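Local coordinates for peptidoglycan glycosyltransferase (Atopobium parvulum, PDB 4OVD), which is a penicillin-binding protein that combines a dimerisation domain with a penicillin-binding transpeptidase domain, at residues S289-G294 and G494-E499; G392-L397 and Q412-P417; M467-V472 and T486-T491; G477-I482 and A542-S547. One frame throughout, in Å; residues are numbered along the deposited sequence.

Contact 1 (S289-G294 and G494-E499)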
# COMPACT_ATOMS: atom_id res chain seq x y z
N SER A 289 -3.78 -5.56 -7.90
CA SER A 289 -5.24 -5.41 -8.11
C SER A 289 -5.60 -3.94 -7.92
O SER A 289 -4.90 -3.19 -7.20
CB SER A 289 -6.02 -6.27 -7.09
OG SER A 289 -5.60 -7.59 -7.21
N ILE A 290 -6.66 -3.50 -8.57
CA ILE A 290 -7.10 -2.11 -8.51
C ILE A 290 -8.49 -2.07 -7.94
O ILE A 290 -9.28 -3.03 -8.07
CB ILE A 290 -7.08 -1.39 -9.85
CG1 ILE A 290 -8.08 -1.97 -10.83
CG2 ILE A 290 -5.65 -1.43 -10.46
CD1 ILE A 290 -8.04 -1.18 -12.17
N TYR A 291 -8.74 -0.96 -7.25
CA TYR A 291 -9.97 -0.74 -6.53
C TYR A 291 -10.29 0.73 -6.63
O TYR A 291 -9.40 1.53 -6.91
CB TYR A 291 -9.72 -1.01 -5.03
CG TYR A 291 -9.33 -2.43 -4.76
CD1 TYR A 291 -10.29 -3.44 -4.64
CD2 TYR A 291 -8.01 -2.78 -4.64
CE1 TYR A 291 -9.93 -4.75 -4.46
CE2 TYR A 291 -7.63 -4.11 -4.45
CZ TYR A 291 -8.59 -5.09 -4.33
OH TYR A 291 -8.19 -6.39 -4.17
N GLU A 292 -11.55 1.07 -6.38
CA GLU A 292 -11.96 2.49 -6.25
C GLU A 292 -11.55 2.75 -4.80
O GLU A 292 -12.04 2.08 -3.91
CB GLU A 292 -13.44 2.66 -6.49
CG GLU A 292 -13.82 4.07 -6.54
CD GLU A 292 -15.26 4.26 -6.89
OE1 GLU A 292 -16.13 4.01 -6.03
OE2 GLU A 292 -15.48 4.77 -7.99
N PRO A 293 -10.59 3.67 -4.59
CA PRO A 293 -10.01 3.86 -3.28
C PRO A 293 -10.96 4.40 -2.27
O PRO A 293 -10.87 4.01 -1.11
CB PRO A 293 -8.83 4.81 -3.54
CG PRO A 293 -9.18 5.52 -4.78
CD PRO A 293 -9.94 4.52 -5.60
N GLY A 294 -11.91 5.24 -2.66
CA GLY A 294 -12.79 5.71 -1.62
C GLY A 294 -12.13 6.71 -0.66
O GLY A 294 -11.10 7.33 -0.96
N GLY A 494 -13.94 1.76 0.21
CA GLY A 494 -13.71 1.74 -1.20
C GLY A 494 -14.57 0.67 -1.90
O GLY A 494 -15.49 0.13 -1.32
N GLN A 495 -14.34 0.43 -3.19
CA GLN A 495 -15.15 -0.55 -3.86
C GLN A 495 -14.39 -1.44 -4.81
O GLN A 495 -13.37 -1.06 -5.41
CB GLN A 495 -16.18 0.13 -4.73
CG GLN A 495 -17.16 1.07 -4.08
CD GLN A 495 -18.37 0.38 -3.54
OE1 GLN A 495 -18.75 -0.75 -3.95
NE2 GLN A 495 -18.99 1.03 -2.61
N GLN A 496 -14.91 -2.63 -4.98
CA GLN A 496 -14.41 -3.53 -5.96
C GLN A 496 -14.82 -3.02 -7.36
O GLN A 496 -15.84 -2.36 -7.56
CB GLN A 496 -14.97 -4.93 -5.75
CG GLN A 496 -14.36 -5.47 -4.48
CD GLN A 496 -14.33 -6.96 -4.47
OE1 GLN A 496 -15.35 -7.62 -4.73
NE2 GLN A 496 -13.14 -7.50 -4.20
N VAL A 497 -14.02 -3.33 -8.34
CA VAL A 497 -14.30 -2.85 -9.71
C VAL A 497 -14.03 -3.91 -10.73
O VAL A 497 -13.41 -4.92 -10.42
CB VAL A 497 -13.39 -1.64 -10.05
CG1 VAL A 497 -13.59 -0.53 -9.02
CG2 VAL A 497 -11.93 -2.01 -10.16
N VAL A 498 -14.52 -3.71 -11.96
CA VAL A 498 -14.23 -4.59 -13.07
C VAL A 498 -12.75 -4.26 -13.33
O VAL A 498 -12.42 -3.09 -13.64
CB VAL A 498 -15.09 -4.24 -14.26
CG1 VAL A 498 -14.66 -5.04 -15.48
CG2 VAL A 498 -16.55 -4.44 -13.89
N GLU A 499 -11.89 -5.27 -13.23
CA GLU A 499 -10.45 -5.06 -13.29
C GLU A 499 -9.89 -4.33 -14.52
O GLU A 499 -9.06 -3.46 -14.38
CB GLU A 499 -9.69 -6.36 -13.03
CG GLU A 499 -9.82 -7.42 -14.09
CD GLU A 499 -9.04 -8.69 -13.74
OE1 GLU A 499 -7.82 -8.57 -13.41
OE2 GLU A 499 -9.64 -9.79 -13.84
O HOH W 1 -11.44 -4.61 -7.59
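Glu292 and Gln495 form a single antiparallel bridge of the hydrogen-bonded kind, and two backbone bonds join them. Glu292 N donates to Gln495 O at 3.0 Å, and Gln495 N returns the bond to Glu292 O at 2.9 Å, with N-H...O angles of 159° and 157°. Next to the bridge, the CA of Gly494 comes within 3.2 Å of Glu292 O, a close backbone approach made where the strand has no side chain. Further on, the chains have drawn too far apart for direct bonding, and water 1 spans the gap: it donates to Ile290 O and accepts from Val497 N.

The fold gives this pairing its context. Residues 494-499 run off the end of edge strand 487-495 of the five-stranded sheet, while 289-294 lead directly into the SxxK motif characteristic of penicillin-binding proteins, which begins after Gly294.

The apolar pair is Ile290 with Val497, whose CG1 and CG2 meet at 3.9 Å, the two side chains crossing at about a right angle. Other side-chain carbons rest against polar atoms of the backbone. Val497 CG1 lies 3.7 Å from Glu292 N, the CD1 of Ile290 extends to 3.3 Å from Glu499 O, and the Tyr291 ring turns its edge to Gln495 O, which lies in the ring plane.

The polar side chain is Glu292. With CG anti to its own nitrogen (chi1 -173°), it runs beside Gln495 in an extended chain; its buried carboxylate is held by Tyr504 OH at OE1 and by Gly413 N at OE2.

Contact 2 (G392-L397 and Q412-P417)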
# COMPACT_ATOMS: atom_id res chain seq x y z
N GLY A 392 -3.27 1.47 -12.89
CA GLY A 392 -4.55 1.99 -12.51
C GLY A 392 -5.17 2.73 -13.67
O GLY A 392 -4.55 2.87 -14.74
N ILE A 393 -6.40 3.16 -13.48
CA ILE A 393 -7.21 3.80 -14.49
C ILE A 393 -7.68 5.07 -13.91
O ILE A 393 -8.61 5.12 -13.11
CB ILE A 393 -8.39 2.88 -14.88
CG1 ILE A 393 -7.85 1.51 -15.41
CG2 ILE A 393 -9.23 3.55 -15.95
CD1 ILE A 393 -8.89 0.42 -15.49
N VAL A 394 -7.03 6.12 -14.34
CA VAL A 394 -7.23 7.47 -13.79
C VAL A 394 -7.32 8.41 -14.98
O VAL A 394 -6.42 8.44 -15.84
CB VAL A 394 -6.02 7.84 -12.91
CG1 VAL A 394 -6.20 9.21 -12.28
CG2 VAL A 394 -5.76 6.77 -11.82
N ARG A 395 -8.41 9.16 -15.05
CA ARG A 395 -8.61 10.08 -16.13
C ARG A 395 -7.61 11.21 -16.05
O ARG A 395 -7.32 11.67 -14.96
CB ARG A 395 -10.00 10.71 -16.06
CG ARG A 395 -11.10 9.82 -16.55
CD ARG A 395 -12.43 10.41 -16.19
NE ARG A 395 -13.50 9.52 -16.61
CZ ARG A 395 -14.41 9.81 -17.52
NH1 ARG A 395 -14.47 11.02 -18.06
NH2 ARG A 395 -15.33 8.90 -17.83
N SER A 396 -7.06 11.64 -17.18
CA SER A 396 -6.18 12.82 -17.21
C SER A 396 -7.11 14.06 -17.27
O SER A 396 -8.32 13.96 -17.51
CB SER A 396 -5.29 12.80 -18.42
OG SER A 396 -6.15 12.74 -19.54
N LEU A 397 -6.57 15.23 -16.96
CA LEU A 397 -7.36 16.47 -16.92
C LEU A 397 -8.21 16.67 -18.16
O LEU A 397 -9.40 16.92 -18.03
CB LEU A 397 -6.45 17.68 -16.77
CG LEU A 397 -7.19 19.02 -16.84
CD1 LEU A 397 -8.23 19.08 -15.73
CD2 LEU A 397 -6.20 20.17 -16.77
N GLN A 412 -13.77 8.50 -5.67
CA GLN A 412 -14.61 7.78 -6.63
C GLN A 412 -14.26 8.22 -8.01
O GLN A 412 -13.73 9.31 -8.22
CB GLN A 412 -16.08 7.94 -6.33
CG GLN A 412 -16.35 7.31 -4.93
CD GLN A 412 -17.84 7.11 -4.60
OE1 GLN A 412 -18.70 7.27 -5.46
NE2 GLN A 412 -18.13 6.81 -3.34
N GLY A 413 -14.55 7.37 -8.98
CA GLY A 413 -14.26 7.66 -10.39
C GLY A 413 -12.84 7.38 -10.88
O GLY A 413 -12.44 7.88 -11.92
N LEU A 414 -12.06 6.64 -10.09
CA LEU A 414 -10.75 6.16 -10.49
C LEU A 414 -10.55 4.82 -9.81
O LEU A 414 -11.17 4.54 -8.82
CB LEU A 414 -9.59 7.05 -10.04
CG LEU A 414 -9.42 7.76 -8.69
CD1 LEU A 414 -10.34 7.49 -7.56
CD2 LEU A 414 -7.97 7.96 -8.26
N ALA A 415 -9.61 4.05 -10.31
CA ALA A 415 -9.33 2.75 -9.74
C ALA A 415 -7.84 2.60 -9.80
O ALA A 415 -7.20 2.66 -10.92
CB ALA A 415 -10.02 1.70 -10.56
N ILE A 416 -7.28 2.31 -8.63
CA ILE A 416 -5.85 2.18 -8.48
C ILE A 416 -5.51 1.13 -7.46
O ILE A 416 -6.33 0.77 -6.64
CB ILE A 416 -5.26 3.53 -8.00
CG1 ILE A 416 -5.87 3.93 -6.67
CG2 ILE A 416 -5.41 4.56 -9.11
CD1 ILE A 416 -5.53 5.32 -6.12
N PRO A 417 -4.29 0.63 -7.51
CA PRO A 417 -3.87 -0.31 -6.51
C PRO A 417 -3.60 0.49 -5.27
O PRO A 417 -3.14 1.64 -5.38
CB PRO A 417 -2.54 -0.86 -7.07
CG PRO A 417 -2.04 0.20 -7.97
CD PRO A 417 -3.25 0.86 -8.54
O HOH W 2 -10.86 7.03 -13.66
O HOH W 3 -10.30 9.20 -12.86
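Ile393 and Ala415 join two loops of the penicillin-binding transpeptidase domain by a lone antiparallel bridge of the hydrogen-bonded kind; the loops flank the short helix 404-408, one before it and one after. The two bonds of the bridge are unequal. Ile393 N reaches Ala415 O at 2.7 Å, whereas the return bond, from Ala415 N to Ile393 O, is longer at 3.2 Å. Ile393 O also receives a CA-H...O contact from Leu414 CA at 3.5 Å.

At one end, the CA of Gly392 sits 3.2 Å from Ala415 O, just beside the shorter of the two bonds. At the other, solvent replaces direct pairing: water 3 donates to Gly413 O at 2.7 Å and accepts from Arg395 N at 2.9 Å. A further bridge through water 2, between Ile393 O and Gly413 O, is doubtful, because that site lies too close to Gly413 O and to water 3 for both waters to be present together.

The apolar component comes chiefly from Val394. Its CG2, set beside the backbone nitrogen while CG1 is anti to it (chi1 -179°), touches Ile416 CG2 at 3.5 Å, the side chains crossing obliquely. The same methyl lies 4.2 Å from Leu414 CB.

Val394 and Leu414 both pack on Met408 of helix 404-408, Leu414 also touches Pro293, and residues 412-417 lead straight into helix 418-429.

Contact 3 (M467-V472 and T486-T491)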
# COMPACT_ATOMS: atom_id res chain seq x y z
N MSE A 467 -4.42 16.72 11.10
CA MSE A 467 -5.78 16.33 10.84
C MSE A 467 -5.95 14.83 10.93
O MSE A 467 -6.93 14.37 11.45
CB MSE A 467 -6.38 16.81 9.54
CG MSE A 467 -6.37 18.31 9.51
SE MSE A 467 -7.20 19.05 7.90
CE MSE A 467 -5.76 18.73 6.59
N MSE A 468 -4.96 14.06 10.49
CA MSE A 468 -5.05 12.60 10.54
C MSE A 468 -5.00 12.15 11.97
O MSE A 468 -5.50 11.09 12.29
CB MSE A 468 -3.94 11.99 9.75
CG MSE A 468 -4.26 12.24 8.29
SE MSE A 468 -2.62 11.69 7.32
CE MSE A 468 -2.60 9.77 7.64
N THR A 469 -4.38 12.94 12.84
CA THR A 469 -4.37 12.63 14.25
C THR A 469 -5.78 12.82 14.85
O THR A 469 -6.20 12.02 15.69
CB THR A 469 -3.33 13.50 14.98
OG1 THR A 469 -2.08 13.21 14.37
CG2 THR A 469 -3.27 13.20 16.50
N THR A 470 -6.52 13.84 14.40
CA THR A 470 -7.89 14.12 14.83
C THR A 470 -8.77 12.97 14.43
O THR A 470 -9.65 12.59 15.18
CB THR A 470 -8.42 15.40 14.17
OG1 THR A 470 -7.71 16.51 14.71
CG2 THR A 470 -9.85 15.66 14.45
N VAL A 471 -8.50 12.40 13.27
CA VAL A 471 -9.30 11.26 12.78
C VAL A 471 -9.25 10.11 13.79
O VAL A 471 -10.24 9.45 14.03
CB VAL A 471 -8.82 10.71 11.41
CG1 VAL A 471 -9.53 9.38 11.02
CG2 VAL A 471 -9.11 11.77 10.31
N VAL A 472 -8.08 9.87 14.33
CA VAL A 472 -7.87 8.76 15.20
C VAL A 472 -8.24 9.12 16.62
O VAL A 472 -8.70 8.28 17.36
CB VAL A 472 -6.42 8.26 15.11
CG1 VAL A 472 -6.14 7.22 16.14
CG2 VAL A 472 -6.16 7.62 13.76
N THR A 486 1.39 7.72 19.23
CA THR A 486 0.58 8.70 18.49
C THR A 486 0.29 8.03 17.18
O THR A 486 1.16 7.43 16.64
CB THR A 486 1.34 10.00 18.20
OG1 THR A 486 1.59 10.68 19.42
CG2 THR A 486 0.51 10.89 17.31
N VAL A 487 -0.95 8.04 16.73
CA VAL A 487 -1.35 7.42 15.45
C VAL A 487 -2.11 8.47 14.66
O VAL A 487 -3.06 9.06 15.15
CB VAL A 487 -2.24 6.19 15.67
CG1 VAL A 487 -2.79 5.59 14.36
CG2 VAL A 487 -1.46 5.17 16.45
N ALA A 488 -1.61 8.77 13.46
CA ALA A 488 -2.28 9.67 12.56
C ALA A 488 -2.78 8.73 11.44
O ALA A 488 -2.01 7.94 10.91
CB ALA A 488 -1.29 10.65 12.00
N GLY A 489 -4.05 8.74 11.13
CA GLY A 489 -4.51 7.87 10.10
C GLY A 489 -5.84 8.24 9.50
O GLY A 489 -6.43 9.25 9.85
N LYS A 490 -6.32 7.36 8.62
CA LYS A 490 -7.56 7.58 7.94
C LYS A 490 -8.21 6.24 7.54
O LYS A 490 -7.52 5.35 7.06
CB LYS A 490 -7.30 8.39 6.66
CG LYS A 490 -8.59 8.69 5.93
CD LYS A 490 -9.42 9.76 6.62
CE LYS A 490 -10.69 10.14 5.85
NZ LYS A 490 -11.67 9.04 6.02
N THR A 491 -9.53 6.16 7.79
CA THR A 491 -10.34 5.05 7.38
C THR A 491 -10.82 5.28 5.95
O THR A 491 -10.84 6.37 5.44
CB THR A 491 -11.57 4.93 8.25
OG1 THR A 491 -12.20 6.22 8.36
CG2 THR A 491 -11.20 4.44 9.66
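Met468 O, a carbonyl of helix 458-474, is approached from strand 487-495 by two groups. Gly489 N donates to it at 3.0 Å, entering from above the carbonyl plane (58° out of it), and Ala488 CA adds a CA-H...O contact at 3.5 Å. Val472 N makes a weak bond to Thr469 O.

Helix and strand cross at 75°, their axes only 5.5 Å apart; the backbones come nearest at Thr469 and Ala488, with Gly489 next along the strand. Val471 CB sits 3.2 Å from Gly489 O, a tight fit. The selenomethionine side chain of Met468 bends at its last torsion (chi3 67°), bringing CE to 3.6 Å from Gly489 CA. Val472 CG2 meets Val487 CG1 at 4.0 Å, the two side chains about perpendicular, while Ala488 CB packs against Met468 CB.

Lys490 and Thr491 open the KTG motif of the family; Lys490 NZ donates to Thr491 O and also bonds Ser351 OG.

Ala488 and Lys490 pair with strand 510-518, whereas Gly489 N bonds to the helix: a buried amide on the sheet's outer strand is thereby satisfied by a helix carbonyl.

Contact 4 (G477-I482 and A542-S547)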
# COMPACT_ATOMS: atom_id res chain seq x y z
N GLY A 477 -11.43 6.91 13.21
CA GLY A 477 -10.29 6.05 13.36
C GLY A 477 -9.97 5.73 14.80
O GLY A 477 -8.94 5.17 15.08
N VAL A 478 -10.88 6.03 15.71
CA VAL A 478 -10.60 5.86 17.13
C VAL A 478 -10.17 4.45 17.53
O VAL A 478 -9.23 4.33 18.31
CB VAL A 478 -11.77 6.48 17.98
CG1 VAL A 478 -13.06 5.65 17.89
CG2 VAL A 478 -11.36 6.66 19.40
N ARG A 479 -10.69 3.40 16.89
CA ARG A 479 -10.21 2.05 17.30
C ARG A 479 -8.82 1.73 16.79
O ARG A 479 -8.27 0.67 17.13
CB ARG A 479 -11.18 0.97 16.84
CG ARG A 479 -12.53 1.29 17.48
CD ARG A 479 -13.45 0.15 17.40
NE ARG A 479 -12.97 -0.94 18.22
CZ ARG A 479 -13.56 -2.13 18.25
NH1 ARG A 479 -14.64 -2.35 17.51
NH2 ARG A 479 -13.05 -3.09 18.98
N ALA A 480 -8.28 2.55 15.90
CA ALA A 480 -6.91 2.33 15.44
C ALA A 480 -5.93 2.85 16.47
O ALA A 480 -4.74 2.58 16.40
CB ALA A 480 -6.67 3.00 14.11
N GLY A 481 -6.40 3.60 17.46
CA GLY A 481 -5.50 4.10 18.50
C GLY A 481 -4.74 3.01 19.23
O GLY A 481 -5.22 1.91 19.38
N ILE A 482 -3.52 3.30 19.67
CA ILE A 482 -2.70 2.32 20.36
C ILE A 482 -2.14 3.01 21.60
O ILE A 482 -1.42 4.03 21.49
CB ILE A 482 -1.50 1.81 19.53
CG1 ILE A 482 -1.94 1.26 18.15
CG2 ILE A 482 -0.75 0.75 20.33
CD1 ILE A 482 -0.78 1.15 17.18
N ALA A 542 -11.02 -2.67 9.75
CA ALA A 542 -9.68 -2.47 9.39
C ALA A 542 -8.92 -1.68 10.44
O ALA A 542 -7.71 -1.91 10.65
CB ALA A 542 -9.65 -1.74 8.07
N ALA A 543 -9.57 -0.71 11.06
CA ALA A 543 -8.92 0.09 12.10
C ALA A 543 -8.57 -0.79 13.29
O ALA A 543 -7.54 -0.59 13.92
CB ALA A 543 -9.83 1.22 12.55
N VAL A 544 -9.41 -1.77 13.60
CA VAL A 544 -9.16 -2.69 14.74
C VAL A 544 -7.96 -3.58 14.47
O VAL A 544 -7.09 -3.76 15.34
CB VAL A 544 -10.41 -3.54 15.04
CG1 VAL A 544 -10.11 -4.62 16.08
CG2 VAL A 544 -11.54 -2.67 15.53
N VAL A 545 -7.88 -4.09 13.24
CA VAL A 545 -6.77 -4.91 12.85
C VAL A 545 -5.49 -4.09 12.91
O VAL A 545 -4.47 -4.56 13.38
CB VAL A 545 -6.96 -5.46 11.41
CG1 VAL A 545 -5.73 -6.21 10.95
CG2 VAL A 545 -8.19 -6.35 11.33
N PHE A 546 -5.53 -2.86 12.45
CA PHE A 546 -4.33 -1.99 12.51
C PHE A 546 -3.80 -1.83 13.94
O PHE A 546 -2.57 -1.88 14.17
CB PHE A 546 -4.65 -0.61 11.93
CG PHE A 546 -3.57 0.44 12.19
CD1 PHE A 546 -3.45 1.02 13.44
CD2 PHE A 546 -2.73 0.88 11.17
CE1 PHE A 546 -2.49 1.99 13.68
CE2 PHE A 546 -1.78 1.87 11.39
CZ PHE A 546 -1.67 2.44 12.64
N SER A 547 -4.69 -1.57 14.89
CA SER A 547 -4.24 -1.35 16.26
C SER A 547 -3.40 -2.49 16.78
O SER A 547 -2.39 -2.25 17.41
CB SER A 547 -5.36 -1.01 17.28
OG SER A 547 -6.37 -1.99 17.31
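Arg479 lies alongside Val544, and its side chain can be followed outward over one methyl group. CB starts 3.9 Å from Val544 CG2. CD keeps that same distance from the methyl, and the bend at chi3 (68°) then brings NE to 3.5 Å from it. At CZ the distance falls to 3.4 Å, with the methyl over the centre of one guanidinium face. NH1 and NH2 also lie near Val544 CG2, slightly farther off than CZ. The tip finds its polar partner next door: NH1 bonds to Gln540 OE1, just before the helix begins.

This is a loop packed against a helix. Residues 477-482, with a 3-10 turn at 478-480, belong to the connection between helix 458-474 and strand 487-495, and helix 542-556 is the C-terminal helix that lies on the five-stranded sheet of the penicillin-binding domain.

Deeper in, Ala480 fits between Ala543 and the Phe546 ring. Its CA makes a CA-H...O contact with Ala543 O at 3.4 Å, and its CB meets both Ala543 CB and Phe546 CD1. Ala480 O stands at the edge of the Phe546 ring, near its plane and 3.6 Å from CE1; the same ring packs edge-to-face with Phe514 of the sheet. Ser547 turns OG back to Val544 O within its own helix (2.7 Å), while Ile482 CG1 comes to 3.6 Å from Ser547 O and its CD1 approaches Phe546 obliquely.

The four contacts form two neighbouring pairs. Contacts 1 and 2, with centres 10 Å apart, meet through Tyr291 O and Ile416 N (2.8 Å, a probable hydrogen bond); contacts 3 and 4, also 10 Å apart between centres, meet through Val471 O and Gly477 N (2.9 Å, likewise probable) and through Val487 packing on Phe546. Strand 487-495 connects the pairs, carrying contact 3 near its start and contact 1 at its end, about 23 Å away between centres. SxxK follows contact 1 in sequence and KTG begins in contact 3; a bound calcium ion lies about 4 Å from the Lys490 side chain and about 8 Å from Gly294.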